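Local coordinates for protein sugar kinase, pfkB family (Thermotoga maritima, PDB 2AJR) that probably phosphorylates a sugar phosphate with ATP, as a possible 1-phosphofructokinase of the carbohydrate kinase PfkB family, and binds magnesium, at residues A[248-259]-A[290-298]. Residues are numbered along the deposited sequence; the frame is centred on the assembly and turned at random.
Sequences VATREGVWLIRS and FLEMAKFGF
Ile257 and Phe298 meet at the buried end of this strand-on-helix contact, where the methyl CG2 of Ile257 makes a CH-pi contact over one face of the phenyl ring, 3.6 Å from its centroid. With CG2 anti to the backbone N and CG1 beside it (chi1 -54°), the isoleucine divides its branches between two partners: CG2 takes the ring, while CD1 reaches down to the helix at Ala294, close to its carbonyl as well as its CB. A beta-branched residue suits such a place, being broad close to the strand. Ala294 is small enough to let the hairpin come near, and its CB lies 3.5 Å from Val248 CG2. Phe298 suits its place by being flat and long: its face receives the methyl and its CZ still approaches Ser259 N at 3.6 Å; its other neighbours include Phe325.

The contact lays helix 290-304 against the antiparallel hairpin of strands 245-249 and 254-259, part of the large mixed sheet of a ribokinase-like alpha/beta fold. Strand 254-259 and helical segment 290-298 run nearly parallel, their axes 16° apart, and no hydrogen bond joins 248-259 to 290-298.

Beside Ile257, at the margin, Lys295 keeps its aliphatic base near CD1 while its end leads away, NZ forming a salt bridge with Glu292 OE2, 2.7 Å away. Toward the turn, Leu291 and Trp255 are partly exposed yet still close: the forked leucine sets CD2 over the indole five-membered ring, 7° off its normal, another CH-pi contact, and CD1 near Trp255 CB. Only beyond them does packing thin, where Thr250 CG2 lies 4.1 Å from Phe290 CB.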
loop_
_atom_site.group_PDB
_atom_site.type_symbol
_atom_site.label_atom_id
_atom_site.label_comp_id
_atom_site.label_asym_id
_atom_site.label_seq_id
_atom_site.Cartn_x
_atom_site.Cartn_y
_atom_site.Cartn_z
ATOM N N VAL A 248 -3.967 34.512 -11.708
ATOM C CA VAL A 248 -4.687 34.262 -12.925
ATOM C C VAL A 248 -4.268 35.329 -13.916
ATOM O O VAL A 248 -4.450 36.519 -13.655
ATOM C CB VAL A 248 -6.186 34.331 -12.681
ATOM C CG1 VAL A 248 -6.950 34.049 -13.971
ATOM C CG2 VAL A 248 -6.575 33.336 -11.593
ATOM N N ALA A 249 -3.672 34.907 -15.028
ATOM C CA ALA A 249 -3.230 35.824 -16.078
ATOM C C ALA A 249 -4.027 35.572 -17.358
ATOM O O ALA A 249 -4.164 34.417 -17.796
ATOM C CB ALA A 249 -1.741 35.640 -16.351
ATOM N N THR A 250 -4.571 36.652 -17.929
ATOM C CA THR A 250 -5.185 36.622 -19.255
ATOM C C THR A 250 -4.537 37.695 -20.109
ATOM O O THR A 250 -3.601 38.380 -19.676
ATOM C CB THR A 250 -6.730 36.859 -19.233
ATOM O OG1 THR A 250 -7.025 38.262 -19.125
ATOM C CG2 THR A 250 -7.388 36.096 -18.101
ATOM N N ARG A 251 -5.055 37.843 -21.320
ATOM C CA ARG A 251 -4.533 38.808 -22.276
ATOM C C ARG A 251 -5.000 40.202 -21.876
ATOM O O ARG A 251 -4.352 41.178 -22.219
ATOM C CB ARG A 251 -4.934 38.402 -23.714
ATOM C CG ARG A 251 -4.461 36.943 -23.991
ATOM C CD ARG A 251 -4.712 36.373 -25.385
ATOM N NE ARG A 251 -4.061 35.056 -25.524
ATOM C CZ ARG A 251 -4.250 34.212 -26.541
ATOM N NH1 ARG A 251 -5.091 34.498 -27.525
ATOM N NH2 ARG A 251 -3.598 33.057 -26.567
ATOM N N GLU A 252 -6.093 40.281 -21.107
ATOM C CA GLU A 252 -6.569 41.558 -20.537
ATOM C C GLU A 252 -5.835 41.964 -19.237
ATOM O O GLU A 252 -5.864 43.126 -18.873
ATOM C CB GLU A 252 -8.117 41.604 -20.372
ATOM C CG GLU A 252 -8.841 40.250 -20.203
ATOM N N GLY A 253 -5.154 41.038 -18.558
ATOM C CA GLY A 253 -4.378 41.395 -17.347
ATOM C C GLY A 253 -4.094 40.264 -16.364
ATOM O O GLY A 253 -4.254 39.089 -16.694
ATOM N N VAL A 254 -3.678 40.625 -15.146
ATOM C CA VAL A 254 -3.312 39.648 -14.109
ATOM C C VAL A 254 -4.062 39.911 -12.796
ATOM O O VAL A 254 -4.068 41.036 -12.285
ATOM C CB VAL A 254 -1.769 39.658 -13.813
ATOM C CG1 VAL A 254 -1.381 38.541 -12.836
ATOM C CG2 VAL A 254 -0.938 39.541 -15.115
ATOM N N TRP A 255 -4.676 38.864 -12.238
ATOM C CA TRP A 255 -5.336 38.954 -10.927
ATOM C C TRP A 255 -4.711 37.962 -9.926
ATOM O O TRP A 255 -3.943 37.079 -10.320
ATOM C CB TRP A 255 -6.828 38.686 -11.060
ATOM C CG TRP A 255 -7.558 39.681 -11.899
ATOM C CD1 TRP A 255 -8.334 40.719 -11.459
ATOM C CD2 TRP A 255 -7.605 39.725 -13.327
ATOM N NE1 TRP A 255 -8.847 41.402 -12.521
ATOM C CE2 TRP A 255 -8.416 40.818 -13.681
ATOM C CE3 TRP A 255 -7.031 38.952 -14.341
ATOM C CZ2 TRP A 255 -8.671 41.158 -15.008
ATOM C CZ3 TRP A 255 -7.287 39.282 -15.652
ATOM C CH2 TRP A 255 -8.099 40.378 -15.979
ATOM N N LEU A 256 -5.029 38.139 -8.639
ATOM C CA LEU A 256 -4.574 37.253 -7.567
ATOM C C LEU A 256 -5.742 36.902 -6.695
ATOM O O LEU A 256 -6.383 37.793 -6.143
ATOM C CB LEU A 256 -3.518 37.930 -6.712
ATOM C CG LEU A 256 -2.974 37.148 -5.514
ATOM C CD1 LEU A 256 -2.418 35.785 -5.936
ATOM C CD2 LEU A 256 -1.890 37.994 -4.793
ATOM N N ILE A 257 -6.028 35.607 -6.591
ATOM C CA ILE A 257 -7.098 35.078 -5.754
ATOM C C ILE A 257 -6.448 34.533 -4.479
ATOM O O ILE A 257 -5.510 33.711 -4.559
ATOM C CB ILE A 257 -7.862 33.917 -6.470
ATOM C CG1 ILE A 257 -8.353 34.359 -7.848
ATOM C CG2 ILE A 257 -9.018 33.449 -5.644
ATOM C CD1 ILE A 257 -8.872 33.247 -8.689
ATOM N N ARG A 258 -6.922 34.981 -3.317
ATOM C CA ARG A 258 -6.356 34.522 -2.045
ATOM C C ARG A 258 -7.411 33.935 -1.138
ATOM O O ARG A 258 -8.501 34.499 -1.010
ATOM C CB ARG A 258 -5.758 35.676 -1.279
ATOM C CG ARG A 258 -4.587 36.355 -1.909
ATOM C CD ARG A 258 -4.072 37.320 -0.907
ATOM N NE ARG A 258 -2.886 38.027 -1.344
ATOM C CZ ARG A 258 -1.637 37.673 -1.061
ATOM N NH1 ARG A 258 -1.387 36.557 -0.379
ATOM N NH2 ARG A 258 -0.632 38.443 -1.482
ATOM N N SER A 259 -7.076 32.823 -0.487
ATOM C CA SER A 259 -7.910 32.312 0.589
ATOM C C SER A 259 -7.905 33.316 1.744
ATOM O O SER A 259 -6.847 33.738 2.172
ATOM C CB SER A 259 -7.381 30.971 1.086
ATOM O OG SER A 259 -8.040 30.591 2.280
ATOM N N PHE A 290 -13.016 33.971 -18.099
ATOM C CA PHE A 290 -11.872 33.299 -17.499
ATOM C C PHE A 290 -11.640 33.629 -16.034
ATOM O O PHE A 290 -11.413 32.732 -15.232
ATOM C CB PHE A 290 -10.615 33.589 -18.312
ATOM C CG PHE A 290 -10.666 33.029 -19.699
ATOM C CD1 PHE A 290 -10.834 31.667 -19.898
ATOM C CD2 PHE A 290 -10.559 33.856 -20.812
ATOM C CE1 PHE A 290 -10.899 31.140 -21.186
ATOM C CE2 PHE A 290 -10.605 33.333 -22.105
ATOM C CZ PHE A 290 -10.778 31.975 -22.289
ATOM N N LEU A 291 -11.694 34.896 -15.668
ATOM C CA LEU A 291 -11.505 35.245 -14.271
ATOM C C LEU A 291 -12.568 34.530 -13.447
ATOM O O LEU A 291 -12.244 33.867 -12.451
ATOM C CB LEU A 291 -11.555 36.759 -14.027
ATOM C CG LEU A 291 -11.220 37.126 -12.567
ATOM C CD1 LEU A 291 -9.865 36.561 -12.163
ATOM C CD2 LEU A 291 -11.284 38.628 -12.311
ATOM N N GLU A 292 -13.827 34.630 -13.874
ATOM C CA GLU A 292 -14.914 33.932 -13.160
ATOM C C GLU A 292 -14.746 32.404 -13.174
ATOM O O GLU A 292 -15.100 31.740 -12.205
ATOM C CB GLU A 292 -16.288 34.350 -13.675
ATOM C CG GLU A 292 -16.585 35.850 -13.476
ATOM C CD GLU A 292 -16.810 36.242 -12.019
ATOM O OE1 GLU A 292 -17.678 35.647 -11.351
ATOM O OE2 GLU A 292 -16.135 37.172 -11.540
HETATM N N MSE A 293 -14.174 31.854 -14.242
HETATM C CA MSE A 293 -13.795 30.439 -14.246
HETATM C C MSE A 293 -12.799 30.106 -13.164
HETATM O O MSE A 293 -13.004 29.158 -12.425
HETATM C CB MSE A 293 -13.142 30.041 -15.547
HETATM C CG MSE A 293 -14.089 29.592 -16.612
HETATM SE SE MSE A 293 -13.057 29.000 -18.150
HETATM C CE MSE A 293 -11.643 28.143 -17.274
ATOM N N ALA A 294 -11.706 30.866 -13.093
ATOM C CA ALA A 294 -10.690 30.646 -12.063
ATOM C C ALA A 294 -11.263 30.818 -10.650
ATOM O O ALA A 294 -10.900 30.074 -9.742
ATOM C CB ALA A 294 -9.513 31.565 -12.274
ATOM N N LYS A 295 -12.162 31.787 -10.478
ATOM C CA LYS A 295 -12.787 32.048 -9.173
ATOM C C LYS A 295 -13.644 30.883 -8.729
ATOM O O LYS A 295 -13.648 30.510 -7.555
ATOM C CB LYS A 295 -13.649 33.321 -9.213
ATOM C CG LYS A 295 -12.833 34.625 -9.104
ATOM C CD LYS A 295 -13.618 35.870 -9.525
ATOM C CE LYS A 295 -14.703 36.251 -8.511
ATOM N NZ LYS A 295 -15.488 37.438 -8.954
ATOM N N PHE A 296 -14.398 30.331 -9.670
ATOM C CA PHE A 296 -15.236 29.188 -9.378
ATOM C C PHE A 296 -14.349 27.970 -9.102
ATOM O O PHE A 296 -14.643 27.167 -8.215
ATOM C CB PHE A 296 -16.196 28.912 -10.535
ATOM C CG PHE A 296 -17.242 27.874 -10.222
ATOM C CD1 PHE A 296 -18.415 28.228 -9.583
ATOM C CD2 PHE A 296 -17.050 26.553 -10.568
ATOM C CE1 PHE A 296 -19.378 27.279 -9.292
ATOM C CE2 PHE A 296 -18.006 25.604 -10.286
ATOM C CZ PHE A 296 -19.174 25.966 -9.640
ATOM N N GLY A 297 -13.256 27.850 -9.850
ATOM C CA GLY A 297 -12.291 26.790 -9.626
ATOM C C GLY A 297 -11.743 26.877 -8.219
ATOM O O GLY A 297 -11.669 25.865 -7.514
ATOM N N PHE A 298 -11.396 28.096 -7.803
ATOM C CA PHE A 298 -10.796 28.332 -6.490
ATOM C C PHE A 298 -11.789 27.946 -5.404
ATOM O O PHE A 298 -11.415 27.314 -4.430
ATOM C CB PHE A 298 -10.345 29.802 -6.342
ATOM C CG PHE A 298 -9.388 30.039 -5.203
ATOM C CD1 PHE A 298 -9.859 30.296 -3.921
ATOM C CD2 PHE A 298 -8.019 29.990 -5.408
ATOM C CE1 PHE A 298 -8.975 30.497 -2.867
ATOM C CE2 PHE A 298 -7.129 30.195 -4.363
ATOM C CZ PHE A 298 -7.606 30.454 -3.092
#